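Local coordinates for protein ATP:cob(I)alamin adenosyltransferase (Salmonella enterica subsp. enterica serovar Livingstone, PDB 5CX7) that probably converts cob(I)alamin to adenosylcobalamin, the cofactor of propanediol dehydratase, and binds heme through the C-terminal domain crystallised here, at residues E[19-24]-E[137-141]; E[27-33]-E[129-133]; E[62-67]-E[119-123]. All coordinates share one frame; numbering follows the deposited sequence.

Interaction 1. Residues E[19-24]-E[137-141]. With HEM (protoporphyrin IX containing Fe), chain B.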
loop_
_atom_site.group_PDB
_atom_site.type_symbol
_atom_site.label_atom_id
_atom_site.label_comp_id
_atom_site.label_asym_id
_atom_site.label_seq_id
_atom_site.Cartn_x
_atom_site.Cartn_y
_atom_site.Cartn_z
ATOM N N GLN E 19 -19.102 -18.005 23.143
ATOM C CA GLN E 19 -20.103 -17.251 23.882
ATOM C C GLN E 19 -20.083 -15.790 23.565
ATOM O O GLN E 19 -21.134 -15.211 23.417
ATOM C CB GLN E 19 -20.027 -17.468 25.414
ATOM C CG GLN E 19 -20.357 -18.897 25.770
ATOM C CD GLN E 19 -21.711 -19.327 25.203
ATOM O OE1 GLN E 19 -22.734 -18.823 25.653
ATOM N NE2 GLN E 19 -21.735 -20.277 24.277
ATOM N N LEU E 20 -18.894 -15.211 23.412
ATOM C CA LEU E 20 -18.799 -13.828 23.002
ATOM C C LEU E 20 -19.474 -13.627 21.677
ATOM O O LEU E 20 -20.264 -12.680 21.534
ATOM C CB LEU E 20 -17.340 -13.368 22.867
ATOM C CG LEU E 20 -16.578 -13.025 24.135
ATOM C CD1 LEU E 20 -15.084 -12.900 23.867
ATOM C CD2 LEU E 20 -17.113 -11.767 24.786
ATOM N N THR E 21 -19.182 -14.494 20.744
ATOM C CA THR E 21 -19.666 -14.384 19.384
ATOM C C THR E 21 -21.190 -14.590 19.278
ATOM O O THR E 21 -21.933 -13.776 18.745
ATOM C CB THR E 21 -18.959 -15.323 18.466
ATOM O OG1 THR E 21 -17.547 -15.137 18.540
ATOM C CG2 THR E 21 -19.396 -15.054 17.020
ATOM N N ARG E 22 -21.661 -15.647 19.888
ATOM C CA ARG E 22 -23.087 -15.861 20.006
ATOM C C ARG E 22 -23.841 -14.752 20.678
ATOM O O ARG E 22 -24.879 -14.379 20.202
ATOM C CB ARG E 22 -23.283 -17.124 20.759
ATOM C CG ARG E 22 -24.681 -17.614 20.867
ATOM C CD ARG E 22 -24.823 -19.041 21.421
ATOM N NE ARG E 22 -26.262 -19.221 21.532
ATOM C CZ ARG E 22 -26.857 -20.252 22.137
ATOM N NH1 ARG E 22 -26.153 -21.255 22.650
ATOM N NH2 ARG E 22 -28.164 -20.261 22.234
ATOM N N ALA E 23 -23.380 -14.296 21.839
ATOM C CA ALA E 23 -24.068 -13.234 22.562
ATOM C C ALA E 23 -24.068 -11.946 21.762
ATOM O O ALA E 23 -25.069 -11.219 21.796
ATOM C CB ALA E 23 -23.428 -12.982 23.905
ATOM N N ALA E 24 -22.977 -11.647 21.032
ATOM C CA ALA E 24 -22.961 -10.440 20.224
ATOM C C ALA E 24 -24.004 -10.546 19.141
ATOM O O ALA E 24 -24.787 -9.612 18.908
ATOM C CB ALA E 24 -21.566 -10.184 19.594
ATOM N N ALA E 137 -22.097 -8.713 24.959
ATOM C CA ALA E 137 -21.356 -9.923 24.670
ATOM C C ALA E 137 -20.344 -10.159 25.769
ATOM O O ALA E 137 -20.206 -11.297 26.230
ATOM C CB ALA E 137 -20.662 -9.799 23.334
ATOM N N ILE E 138 -19.688 -9.100 26.218
ATOM C CA ILE E 138 -18.682 -9.196 27.239
ATOM C C ILE E 138 -19.267 -9.666 28.586
ATOM O O ILE E 138 -18.668 -10.482 29.269
ATOM C CB ILE E 138 -17.938 -7.884 27.388
ATOM C CG1 ILE E 138 -16.995 -7.687 26.158
ATOM C CG2 ILE E 138 -17.095 -7.831 28.652
ATOM C CD1 ILE E 138 -16.553 -6.233 25.964
ATOM N N ALA E 139 -20.443 -9.167 28.906
ATOM C CA ALA E 139 -21.188 -9.606 30.098
ATOM C C ALA E 139 -21.531 -11.093 30.047
ATOM O O ALA E 139 -21.724 -11.678 31.102
ATOM C CB ALA E 139 -22.438 -8.741 30.295
ATOM N N ALA E 140 -21.630 -11.722 28.862
ATOM C CA ALA E 140 -21.946 -13.146 28.755
ATOM C C ALA E 140 -20.813 -14.048 29.227
ATOM O O ALA E 140 -21.028 -15.221 29.439
ATOM C CB ALA E 140 -22.330 -13.526 27.331
ATOM N N ILE E 141 -19.603 -13.531 29.355
ATOM C CA ILE E 141 -18.539 -14.353 29.829
ATOM C C ILE E 141 -17.866 -13.848 31.022
ATOM O O ILE E 141 -16.964 -14.513 31.310
ATOM C CB ILE E 141 -17.417 -14.654 28.751
ATOM C CG1 ILE E 141 -16.683 -13.389 28.294
ATOM C CG2 ILE E 141 -18.051 -15.341 27.530
ATOM C CD1 ILE E 141 -15.346 -13.685 27.587
HETATM C CHA HEM B . -22.846 -25.113 19.369
HETATM C CHB HEM B . -18.695 -24.171 17.006
HETATM C CHC HEM B . -20.566 -19.822 16.034
HETATM C CHD HEM B . -24.794 -20.986 18.010
HETATM C C1A HEM B . -21.591 -25.174 18.855
HETATM C C2A HEM B . -20.699 -26.227 19.102
HETATM C C3A HEM B . -19.532 -25.956 18.442
HETATM C C4A HEM B . -19.678 -24.755 17.754
HETATM C CMA HEM B . -18.268 -26.799 18.441
HETATM C CAA HEM B . -20.937 -27.446 19.986
HETATM C CBA HEM B . -20.273 -27.112 21.346
HETATM C CGA HEM B . -20.993 -27.680 22.545
HETATM O O1A HEM B . -20.524 -28.708 23.101
HETATM O O2A HEM B . -22.028 -27.107 22.978
HETATM C C1B HEM B . -18.846 -22.894 16.507
HETATM C C2B HEM B . -17.844 -22.213 15.813
HETATM C C3B HEM B . -18.358 -20.983 15.532
HETATM C C4B HEM B . -19.724 -20.922 16.108
HETATM C CMB HEM B . -16.473 -22.818 15.483
HETATM C CAB HEM B . -17.600 -19.973 14.767
HETATM C CBB HEM B . -17.983 -18.774 14.397
HETATM C C1C HEM B . -21.869 -19.732 16.495
HETATM C C2C HEM B . -22.697 -18.577 16.363
HETATM C C3C HEM B . -23.930 -18.936 16.935
HETATM C C4C HEM B . -23.790 -20.291 17.398
HETATM C CMC HEM B . -22.317 -17.230 15.724
HETATM C CAC HEM B . -25.215 -18.181 17.110
HETATM C CBC HEM B . -25.469 -16.958 16.714
HETATM C C1D HEM B . -24.543 -22.236 18.531
HETATM C C2D HEM B . -25.645 -22.883 19.250
HETATM C C3D HEM B . -25.121 -24.053 19.674
HETATM C C4D HEM B . -23.721 -24.089 19.163
HETATM C CMD HEM B . -27.045 -22.325 19.443
HETATM C CAD HEM B . -25.871 -25.134 20.461
HETATM C CBD HEM B . -26.271 -24.733 21.884
HETATM C CGD HEM B . -25.490 -25.467 22.953
HETATM O O1D HEM B . -26.100 -26.045 23.913
HETATM O O2D HEM B . -24.234 -25.461 22.897
HETATM N NA HEM B . -20.930 -24.252 18.038
HETATM N NB HEM B . -19.913 -22.110 16.649
HETATM N NC HEM B . -22.525 -20.727 17.171
HETATM N ND HEM B . -23.403 -22.983 18.507
HETATM FE FE HEM B . -21.700 -22.577 17.638
#
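I141 holds CG1 between its backbone N and carbonyl carbon (chi1 63°), while L20 turns CG beside its own N (chi1 -78°); with these torsions the two side chains meet at about a right angle. I141 CD1 lies 3.7 Å from L20 CG, and the other branch of the isoleucine, CG2, rests 3.6 Å from Q19 CB. L20 CD2 continues past I141 to A137 and I138 of the partner helix and packs 3.4 Å from A137 O. In return A137 CB nestles against the backbone of helix 14-31, 3.4 Å from L20 O and next to A24. One turn on, small groups touch directly, A23 CB and A140 CB being 3.6 Å apart. The contact is made by apolar packing, without a hydrogen bond between the segments.

L20 also packs on I39 and A137 on L120, both in the sheet beneath. The other side of helix 14-31 is turned to the heme. There R22 extends so that methyl CMD of HEM sits over the centre of its guanidinium face, 3.4 Å above the plane, while NE forms a salt bridge with E26. Alanine-lined helix packing thus backs the heme pocket, in which H18 is probably the axial ligand.

Interaction 2. Residues E[27-33]-E[129-133]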
loop_
_atom_site.group_PDB
_atom_site.type_symbol
_atom_site.label_atom_id
_atom_site.label_comp_id
_atom_site.label_asym_id
_atom_site.label_seq_id
_atom_site.Cartn_x
_atom_site.Cartn_y
_atom_site.Cartn_z
ATOM N N ARG E 27 -27.618 -10.257 20.549
ATOM C CA ARG E 27 -27.932 -8.893 20.879
ATOM C C ARG E 27 -28.177 -8.028 19.626
ATOM O O ARG E 27 -29.129 -7.219 19.596
ATOM C CB ARG E 27 -26.819 -8.256 21.754
ATOM C CG ARG E 27 -27.097 -6.847 22.222
ATOM C CD ARG E 27 -28.475 -6.795 22.939
ATOM N NE ARG E 27 -28.715 -5.457 23.425
ATOM C CZ ARG E 27 -29.916 -4.968 23.763
ATOM N NH1 ARG E 27 -31.011 -5.721 23.684
ATOM N NH2 ARG E 27 -30.037 -3.670 24.156
ATOM N N ALA E 28 -27.313 -8.195 18.591
ATOM C CA ALA E 28 -27.551 -7.491 17.343
ATOM C C ALA E 28 -28.923 -7.858 16.715
ATOM O O ALA E 28 -29.662 -6.974 16.215
ATOM C CB ALA E 28 -26.420 -7.801 16.360
ATOM N N GLN E 29 -29.284 -9.134 16.745
ATOM C CA GLN E 29 -30.638 -9.567 16.339
ATOM C C GLN E 29 -31.764 -8.856 17.142
ATOM O O GLN E 29 -32.736 -8.415 16.549
ATOM C CB GLN E 29 -30.799 -11.081 16.462
ATOM C CG GLN E 29 -30.021 -11.821 15.414
ATOM C CD GLN E 29 -29.951 -13.318 15.650
ATOM O OE1 GLN E 29 -30.188 -13.799 16.742
ATOM N NE2 GLN E 29 -29.636 -14.039 14.626
ATOM N N GLN E 30 -31.594 -8.709 18.463
ATOM C CA GLN E 30 -32.578 -8.023 19.267
ATOM C C GLN E 30 -32.717 -6.580 18.843
ATOM O O GLN E 30 -33.814 -6.027 18.865
ATOM C CB GLN E 30 -32.215 -8.049 20.763
ATOM C CG GLN E 30 -32.409 -9.415 21.401
ATOM C CD GLN E 30 -31.759 -9.585 22.779
ATOM O OE1 GLN E 30 -31.176 -8.674 23.358
ATOM N NE2 GLN E 30 -31.655 -10.843 23.178
ATOM N N LEU E 31 -31.571 -5.955 18.506
ATOM C CA LEU E 31 -31.588 -4.579 18.089
ATOM C C LEU E 31 -32.015 -4.420 16.649
ATOM O O LEU E 31 -32.123 -3.285 16.218
ATOM C CB LEU E 31 -30.221 -3.929 18.346
ATOM C CG LEU E 31 -29.786 -3.852 19.804
ATOM C CD1 LEU E 31 -28.438 -3.189 19.940
ATOM C CD2 LEU E 31 -30.809 -3.100 20.665
ATOM N N GLN E 32 -32.134 -5.525 15.933
ATOM C CA GLN E 32 -32.414 -5.556 14.496
ATOM C C GLN E 32 -31.365 -4.773 13.644
ATOM O O GLN E 32 -31.733 -3.988 12.773
ATOM C CB GLN E 32 -33.808 -5.014 14.215
ATOM C CG GLN E 32 -34.859 -5.901 14.866
ATOM C CD GLN E 32 -36.278 -5.547 14.436
ATOM O OE1 GLN E 32 -36.812 -6.258 13.645
ATOM N NE2 GLN E 32 -36.895 -4.517 14.986
ATOM N N VAL E 33 -30.098 -4.941 13.985
ATOM C CA VAL E 33 -29.046 -4.324 13.208
ATOM C C VAL E 33 -28.001 -5.405 12.894
ATOM O O VAL E 33 -27.550 -6.098 13.785
ATOM C CB VAL E 33 -28.475 -3.077 13.859
ATOM C CG1 VAL E 33 -28.031 -3.327 15.270
ATOM C CG2 VAL E 33 -27.319 -2.512 13.033
ATOM N N GLN E 129 -25.059 1.612 19.405
ATOM C CA GLN E 129 -25.498 0.230 19.221
ATOM C C GLN E 129 -24.333 -0.735 19.252
ATOM O O GLN E 129 -24.409 -1.797 19.845
ATOM C CB GLN E 129 -26.298 0.030 17.943
ATOM C CG GLN E 129 -27.660 0.640 17.975
ATOM C CD GLN E 129 -28.323 0.637 16.612
ATOM O OE1 GLN E 129 -27.678 0.777 15.547
ATOM N NE2 GLN E 129 -29.622 0.457 16.614
ATOM N N ASP E 130 -23.220 -0.333 18.630
ATOM C CA ASP E 130 -22.051 -1.156 18.588
ATOM C C ASP E 130 -21.465 -1.368 19.982
ATOM O O ASP E 130 -21.124 -2.493 20.331
ATOM C CB ASP E 130 -20.942 -0.510 17.703
ATOM C CG ASP E 130 -21.252 -0.453 16.251
ATOM O OD1 ASP E 130 -22.104 -1.173 15.663
ATOM O OD2 ASP E 130 -20.499 0.335 15.526
ATOM N N MET E 131 -21.466 -0.322 20.797
ATOM C CA MET E 131 -21.043 -0.418 22.158
ATOM C C MET E 131 -21.986 -1.340 22.963
ATOM O O MET E 131 -21.537 -2.077 23.832
ATOM C CB MET E 131 -20.925 0.951 22.793
ATOM C CG MET E 131 -19.727 1.787 22.202
ATOM S SD MET E 131 -19.712 3.474 22.695
ATOM C CE MET E 131 -19.232 3.246 24.398
ATOM N N ASP E 132 -23.264 -1.156 22.813
ATOM C CA ASP E 132 -24.274 -1.997 23.500
ATOM C C ASP E 132 -24.063 -3.440 23.202
ATOM O O ASP E 132 -24.004 -4.294 24.119
ATOM C CB ASP E 132 -25.652 -1.524 23.048
ATOM C CG ASP E 132 -26.848 -2.330 23.689
ATOM O OD1 ASP E 132 -26.678 -3.491 24.036
ATOM O OD2 ASP E 132 -27.960 -1.823 23.605
ATOM N N ILE E 133 -23.944 -3.765 21.927
ATOM C CA ILE E 133 -23.653 -5.142 21.512
ATOM C C ILE E 133 -22.365 -5.713 22.111
ATOM O O ILE E 133 -22.401 -6.798 22.652
ATOM C CB ILE E 133 -23.640 -5.264 19.992
ATOM C CG1 ILE E 133 -25.061 -4.966 19.411
ATOM C CG2 ILE E 133 -23.173 -6.618 19.521
ATOM C CD1 ILE E 133 -25.063 -4.531 17.960
#
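R27 NH2 bonds to D132 OD2 at 2.8 Å, using the syn lone pair of that oxygen, and R27 NE reaches D132 OD1 at 2.9 Å in a nearly straight bond. The salt bridge is therefore a side-on grip, one nitrogen to each carboxylate oxygen. It is not fully coplanar: the guanidinium and carboxylate planes are turned 38° apart, and the two side chains cross at roughly a right angle. A bend at chi2 (54°) carries the arginine head across to the other helix. Its third nitrogen, NH1, donates to Q30 OE1 at 3.0 Å, close to the guanidinium plane, and L31 CD2 lies 3.6 Å above one face of the group, toward the rim. With all three nitrogens engaged and a methyl against a face, the rotation of the group should be well restricted.

Below this polar layer I133 forms the apolar part of the contact. Its CD1 is 3.9 Å from A28 CB, whereas CG1 touches L31 CD1, the two side chains sliding past each other in opposite directions. V33 CG1 adds a looser contact with I133 CD1 and borders the amide of Q129, whose OE1 is held by S126 N. On its inner side I133 packs on V35 and on I122 of the sheet.

Helix 14-31 stops here in a Schellman motif: Q32 adopts positive phi, Q32 N bonds to Q29 O at 3.0 Å, and V33 N returns to A28 O at 3.0 Å. The axes of 27-31 and 129-133 approach to 10.0 Å with 139° between their directions, an obliquely crossing helix pair that covers one face of the sheet in this HbpS-like, GAF-clan domain.

Interaction 3. Residues E[62-67]-E[119-123]. With GOL (glycerol), chain C.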
loop_
_atom_site.group_PDB
_atom_site.type_symbol
_atom_site.label_atom_id
_atom_site.label_comp_id
_atom_site.label_asym_id
_atom_site.label_seq_id
_atom_site.Cartn_x
_atom_site.Cartn_y
_atom_site.Cartn_z
ATOM N N LEU E 62 -13.966 -2.103 9.751
ATOM C CA LEU E 62 -14.009 -1.418 11.038
ATOM C C LEU E 62 -14.066 -2.339 12.270
ATOM O O LEU E 62 -13.365 -2.072 13.284
ATOM C CB LEU E 62 -15.211 -0.438 11.143
ATOM C CG LEU E 62 -15.192 0.735 10.212
ATOM C CD1 LEU E 62 -16.486 1.466 10.263
ATOM C CD2 LEU E 62 -14.008 1.687 10.441
ATOM N N ALA E 63 -14.792 -3.440 12.194
ATOM C CA ALA E 63 -14.857 -4.331 13.392
ATOM C C ALA E 63 -13.475 -4.956 13.789
ATOM O O ALA E 63 -13.071 -4.832 14.961
ATOM C CB ALA E 63 -15.946 -5.394 13.277
ATOM N N PRO E 64 -12.715 -5.546 12.819
ATOM C CA PRO E 64 -11.424 -6.093 13.222
ATOM C C PRO E 64 -10.477 -5.007 13.652
ATOM O O PRO E 64 -9.645 -5.213 14.576
ATOM C CB PRO E 64 -10.901 -6.802 11.970
ATOM C CG PRO E 64 -12.120 -6.941 11.076
ATOM C CD PRO E 64 -13.128 -5.965 11.462
ATOM N N LYS E 65 -10.550 -3.867 13.004
ATOM C CA LYS E 65 -9.722 -2.713 13.468
ATOM C C LYS E 65 -10.025 -2.275 14.881
ATOM O O LYS E 65 -9.122 -1.903 15.649
ATOM C CB LYS E 65 -9.819 -1.532 12.492
ATOM C CG LYS E 65 -9.067 -1.870 11.170
ATOM C CD LYS E 65 -9.175 -0.740 10.204
ATOM C CE LYS E 65 -8.123 -1.004 9.048
ATOM N NZ LYS E 65 -8.081 0.146 8.147
ATOM N N LYS E 66 -11.301 -2.179 15.210
ATOM C CA LYS E 66 -11.637 -1.860 16.610
ATOM C C LYS E 66 -11.059 -2.816 17.602
ATOM O O LYS E 66 -10.604 -2.443 18.701
ATOM C CB LYS E 66 -13.147 -1.734 16.785
ATOM C CG LYS E 66 -13.774 -0.543 16.147
ATOM C CD LYS E 66 -15.295 -0.479 16.464
ATOM C CE LYS E 66 -16.009 0.476 15.515
ATOM N NZ LYS E 66 -17.475 0.521 15.754
ATOM N N ALA E 67 -11.154 -4.110 17.288
ATOM C CA ALA E 67 -10.680 -5.139 18.164
ATOM C C ALA E 67 -9.194 -5.054 18.325
ATOM O O ALA E 67 -8.646 -5.117 19.467
ATOM C CB ALA E 67 -11.072 -6.491 17.639
ATOM N N GLY E 119 -9.297 -8.624 22.518
ATOM C CA GLY E 119 -10.033 -7.482 22.090
ATOM C C GLY E 119 -11.249 -7.913 21.319
ATOM O O GLY E 119 -11.237 -8.888 20.573
ATOM N N LEU E 120 -12.331 -7.193 21.558
ATOM C CA LEU E 120 -13.595 -7.427 20.830
ATOM C C LEU E 120 -13.960 -6.162 20.094
ATOM O O LEU E 120 -13.944 -5.095 20.665
ATOM C CB LEU E 120 -14.717 -7.809 21.829
ATOM C CG LEU E 120 -16.128 -7.842 21.276
ATOM C CD1 LEU E 120 -16.321 -9.062 20.458
ATOM C CD2 LEU E 120 -17.169 -7.795 22.408
ATOM N N GLY E 121 -14.416 -6.316 18.871
ATOM C CA GLY E 121 -14.880 -5.221 18.067
ATOM C C GLY E 121 -16.163 -5.481 17.327
ATOM O O GLY E 121 -16.388 -6.560 16.799
ATOM N N ILE E 122 -17.044 -4.485 17.358
ATOM C CA ILE E 122 -18.344 -4.539 16.717
ATOM C C ILE E 122 -18.527 -3.335 15.826
ATOM O O ILE E 122 -18.235 -2.232 16.229
ATOM C CB ILE E 122 -19.525 -4.462 17.752
ATOM C CG1 ILE E 122 -19.389 -5.586 18.830
ATOM C CG2 ILE E 122 -20.843 -4.550 17.040
ATOM C CD1 ILE E 122 -19.523 -7.028 18.291
ATOM N N SER E 123 -19.034 -3.577 14.625
ATOM C CA SER E 123 -19.375 -2.520 13.756
ATOM C C SER E 123 -20.571 -2.894 12.938
ATOM O O SER E 123 -20.761 -4.045 12.539
ATOM C CB SER E 123 -18.180 -2.165 12.774
ATOM O OG SER E 123 -18.567 -1.054 11.947
HETATM C C1 GOL C . -19.387 2.075 13.059
HETATM O O1 GOL C . -18.884 0.840 13.437
HETATM C C2 GOL C . -20.339 2.006 11.864
HETATM O O2 GOL C . -21.359 1.010 11.938
HETATM C C3 GOL C . -20.914 3.410 11.971
HETATM O O3 GOL C . -22.035 3.503 11.205
#
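S123, A67 and G121 supply the most buried surface where helix 59-72 lies against strand 115-123, an alpha-on-beta packing in the heart of this GAF-clan domain. The helix covers the face of the antiparallel sheet that is turned away from helices 14-31 and 127-139; L120 and I122 of the same strand point to those helices instead. The short axes come within 5.8 Å, their directions 151° apart.

So close an approach goes with the glycines of the strand. G121 has no side chain between the backbones, and its CA stands 3.6 Å from A63 O. A67 sets its methyl directly against the strand backbone, its CB 3.6 Å from G121 N and almost as near to the carbonyl groups of G119 and L120. The strand's own backbone bonds continue to its neighbours, for example G121 with S38.

Farther along, S123 packs CB 3.7 Å from A63 N. Its OG, anti to the backbone N (chi1 -178°), passes beside L62, with L62 CB at 3.5 Å from S123 OG, and hydrogen-bonds with S59 OG. L62 also packs on L97 of the second subunit, so the helix contributes to the assembly.

The extended chain of K66 runs alongside the strand, from CB beside G121 to an ammonium group near I122 and S123. Four oxygens surround NZ, which has three protons, so at least one interaction must be shared or purely electrostatic: D130 OD2 in a salt bridge, G105 O, O1 of a glycerol probably from the crystallisation liquor, 2.7 Å from K66 NZ, and I122 O. Across the contact itself, K66 NZ donates in the carbonyl plane to I122 O at 2.9 Å.

From the N terminus, helix 14-31 supplies first 19-24 and then 27-33, and helix 59-72 supplies 62-67. Their partners follow in mirrored order: 119-123 on strand 115-123, then 129-133 and 137-141. Interaction 3 therefore closes the innermost loop, interaction 2 encloses it, and interaction 1 encloses both, without any crossing. Interactions 1 and 2 join the same two helices at successive levels, meeting where I133 CG2 packs 3.5 Å from A24 O. L120 and I122 tie this helical layer to strand 115-123, I122 CD1 lying 3.9 Å from I133 CG2, while interaction 3 brings helix 59-72 to the strand's other face. The D130–K66 salt bridge also joins interactions 2 and 3.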